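Local coordinates for thioredoxin (PDB 3ZIT), which probably transfers electrons as a small glutaredoxin-like protein, through thiol-disulfide exchange at a CxxC motif, at residues 15-20 against 64-69. The protein carries 1 engineered substitution. Numbering follows the deposited sequence.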
ATOM      1  N   CYS B  15       5.343   0.944  -6.348  1.00  8.89           N
ATOM      2  CA  CYS B  15       4.938   2.290  -6.743  1.00  8.74           C
ATOM      3  C   CYS B  15       3.442   2.464  -6.812  1.00  8.22           C
ATOM      4  O   CYS B  15       2.917   3.478  -6.375  1.00  9.24           O
ATOM      5  CB  CYS B  15       5.450   2.581  -8.179  1.00 11.66           C
ATOM      6  SG  CYS B  15       7.261   2.556  -8.449  1.00 13.32           S
ATOM      7  N   VAL B  16       2.777   1.460  -7.327  1.00  9.95           N
ATOM      8  CA  VAL B  16       1.303   1.504  -7.405  1.00 11.89           C
ATOM      9  C   VAL B  16       0.712   1.527  -6.004  1.00 10.55           C
ATOM     10  O   VAL B  16      -0.226   2.305  -5.782  1.00 11.92           O
ATOM     11  CB  VAL B  16       0.748   0.262  -8.156  1.00 15.77           C
ATOM     12  CG1 VAL B  16      -0.779   0.176  -8.013  1.00 20.44           C
ATOM     13  CG2 VAL B  16       1.146   0.350  -9.582  1.00 19.17           C
ATOM     14  N   ILE B  17       1.236   0.702  -5.115  1.00 11.19           N
ATOM     15  CA  ILE B  17       0.776   0.676  -3.737  1.00 11.08           C
ATOM     16  C   ILE B  17       0.958   2.032  -3.090  1.00  9.21           C
ATOM     17  O   ILE B  17       0.060   2.553  -2.443  1.00 10.08           O
ATOM     18  CB  ILE B  17       1.392  -0.459  -2.946  1.00 13.19           C
ATOM     19  CG1 ILE B  17       1.018  -1.787  -3.591  1.00 16.63           C
ATOM     20  CG2 ILE B  17       1.105  -0.289  -1.442  1.00 15.50           C
ATOM     21  CD1 ILE B  17       1.914  -2.898  -3.151  1.00 20.36           C
ATOM     22  N   VAL B  18       2.122   2.648  -3.264  1.00  8.55           N
ATOM     23  CA  VAL B  18       2.339   3.968  -2.696  1.00  9.09           C
ATOM     24  C   VAL B  18       1.388   4.983  -3.262  1.00  8.46           C
ATOM     25  O   VAL B  18       0.773   5.752  -2.526  1.00  9.14           O
ATOM     26  CB  VAL B  18       3.833   4.382  -2.893  1.00  9.34           C
ATOM     27  CG1 VAL B  18       4.004   5.913  -2.635  1.00 11.42           C
ATOM     28  CG2 VAL B  18       4.666   3.594  -1.926  1.00 11.72           C
ATOM     29  N   LYS B  19       1.232   5.024  -4.600  1.00  8.77           N
ATOM     30  CA  LYS B  19       0.319   6.009  -5.179  1.00  9.88           C
ATOM     31  C   LYS B  19      -1.115   5.785  -4.696  1.00  8.67           C
ATOM     32  O   LYS B  19      -1.804   6.741  -4.370  1.00  9.90           O
ATOM     33  CB  LYS B  19       0.389   5.946  -6.691  1.00 10.59           C
ATOM     34  CG  LYS B  19       1.628   6.510  -7.320  1.00 12.94           C
ATOM     35  CD  LYS B  19       1.751   6.106  -8.826  1.00 19.98           C
ATOM     36  CE  LYS B  19       2.710   6.638  -9.769  1.00 26.08           C
ATOM     37  NZ  LYS B  19       2.070   6.096 -11.009  1.00 35.80           N
ATOM     38  N   GLU B  20      -1.571   4.535  -4.640  1.00  9.54           N
ATOM     39  CA  GLU B  20      -2.921   4.279  -4.178  1.00 10.22           C
ATOM     40  C   GLU B  20      -3.116   4.630  -2.749  1.00  9.56           C
ATOM     41  O   GLU B  20      -4.200   5.101  -2.360  1.00 10.09           O
ATOM     42  CB  GLU B  20      -3.335   2.857  -4.531  1.00 12.39           C
ATOM     43  CG  GLU B  20      -3.390   2.641  -6.085  1.00 16.11           C
ATOM     44  CD  GLU B  20      -4.455   3.530  -6.795  1.00 22.09           C
ATOM     45  OE1 GLU B  20      -5.550   3.614  -6.221  1.00 30.70           O
ATOM     46  OE2 GLU B  20      -4.222   4.110  -7.920  1.00 28.95           O
ATOM     47  N   ALA B  64      13.065   6.905   0.433  1.00  9.60           N
ATOM     48  CA  ALA B  64      13.456   5.975  -0.601  1.00 11.37           C
ATOM     49  C   ALA B  64      12.799   4.602  -0.373  1.00 10.49           C
ATOM     50  O   ALA B  64      12.813   4.049   0.752  1.00 12.62           O
ATOM     51  CB  ALA B  64      14.967   5.806  -0.624  1.00 12.72           C
ATOM     52  N   GLY B  65      12.271   3.997  -1.432  1.00 12.29           N
ATOM     53  CA  GLY B  65      11.752   2.678  -1.366  1.00 12.37           C
ATOM     54  C   GLY B  65      10.413   2.619  -0.620  1.00 12.51           C
ATOM     55  O   GLY B  65       9.713   3.608  -0.404  1.00 14.89           O
ATOM     56  N   PHE B  66      10.026   1.413  -0.236  1.00 13.27           N
ATOM     57  CA  PHE B  66       8.661   1.161   0.296  1.00 12.97           C
ATOM     58  C   PHE B  66       8.638   1.357   1.781  1.00 13.83           C
ATOM     59  O   PHE B  66       9.016   0.465   2.485  1.00 17.91           O
ATOM     60  CB  PHE B  66       8.227  -0.241  -0.118  1.00 14.46           C
ATOM     61  CG  PHE B  66       6.816  -0.549   0.121  1.00 15.31           C
ATOM     62  CD1 PHE B  66       5.884   0.017  -0.702  1.00 17.19           C
ATOM     63  CD2 PHE B  66       6.367  -1.314   1.209  1.00 20.00           C
ATOM     64  CE1 PHE B  66       4.507  -0.251  -0.549  1.00 18.95           C
ATOM     65  CE2 PHE B  66       5.011  -1.570   1.439  1.00 22.88           C
ATOM     66  CZ  PHE B  66       4.105  -1.057   0.526  1.00 18.81           C
ATOM     67  N   GLN B  67       8.256   2.541   2.239  1.00 11.95           N
ATOM     68  CA  GLN B  67       8.287   2.915   3.653  1.00 12.16           C
ATOM     69  C   GLN B  67       6.950   3.579   3.963  1.00 12.77           C
ATOM     70  O   GLN B  67       6.873   4.829   4.116  1.00 13.41           O
ATOM     71  CB  GLN B  67       9.423   3.880   3.997  1.00 12.12           C
ATOM     72  CG  GLN B  67      10.807   3.310   3.711  1.00 12.73           C
ATOM     73  CD  GLN B  67      11.843   4.275   4.253  1.00 11.69           C
ATOM     74  OE1 GLN B  67      11.852   4.583   5.464  1.00 13.42           O
ATOM     75  NE2 GLN B  67      12.781   4.744   3.438  1.00 11.25           N
ATOM     76  N   ILE B  68       5.929   2.772   4.173  1.00 13.66           N
ATOM     77  CA  ILE B  68       4.575   3.362   4.351  1.00 14.00           C
ATOM     78  C   ILE B  68       4.450   4.145   5.655  1.00 12.09           C
ATOM     79  O   ILE B  68       3.879   5.234   5.673  1.00 13.09           O
ATOM     80  CB  ILE B  68       3.509   2.267   4.279  1.00 17.23           C
ATOM     81  CG1 ILE B  68       3.487   1.583   2.921  1.00 20.42           C
ATOM     82  CG2 ILE B  68       2.138   2.832   4.633  1.00 19.82           C
ATOM     83  CD1 ILE B  68       3.224   2.523   1.708  1.00 21.65           C
ATOM     84  N   GLU B  69       4.958   3.583   6.771  1.00 14.41           N
ATOM     85  CA  GLU B  69       4.833   4.281   8.070  1.00 14.98           C
ATOM     86  C   GLU B  69       5.606   5.603   8.061  1.00 12.01           C
ATOM     87  O   GLU B  69       5.130   6.590   8.570  1.00 14.00           O
ATOM     88  CB  GLU B  69       5.224   3.377   9.251  1.00 17.58           C
ATOM     89  CG  GLU B  69       4.196   2.282   9.483  1.00 21.66           C
ATOM     90  CD  GLU B  69       3.964   1.841  10.932  1.00 27.35           C
ATOM     91  OE1 GLU B  69       4.877   1.207  11.527  1.00 26.17           O
ATOM     92  OE2 GLU B  69       2.887   2.094  11.498  1.00 41.59           O
TER
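F66 presents the edge of its ring to I17, whose CG2 methyl lies near the ring plane, 3.5 Å from CE1 of F66. The same methyl also meets CZ of F66, at 3.7 Å, and CB of I17 backs it up against CE1, the two side chains crossing at about a right angle. F66 gets there by an extended first torsion: with CG anti to its backbone N (chi1 -169°), the ring reaches across to the helix although its CB does not point straight at it. V18, one residue further along, comes obliquely to the same ring, its CG2 standing 4.0 Å from CD1 of F66. That methyl has a second neighbour in CD1 of I68, at 4.1 Å, and so bridges the ring and the first turn of helix 68-75. In this thioredoxin-type fold, residues 15-20 belong to helix 13-24, which starts between C12 and C15, the two partners of the CxxC disulfide, and they pack on the connection leading from strand 61-64 into the last helix. No hydrogen bond joins the two segments; the interface is wholly apolar, burying 163 Å² in all. P14 also touches F66, and F21 extends the helix surface against I68. The connection is tied within itself by Q67, at the N-cap position, whose NE2 donates to O of A64 over 2.8 Å. The bond is almost straight, at 178°, and the acceptor lies in the amide plane of Q67. I17 also packs on I17 of the second subunit, and F66 on Q72 of that same subunit.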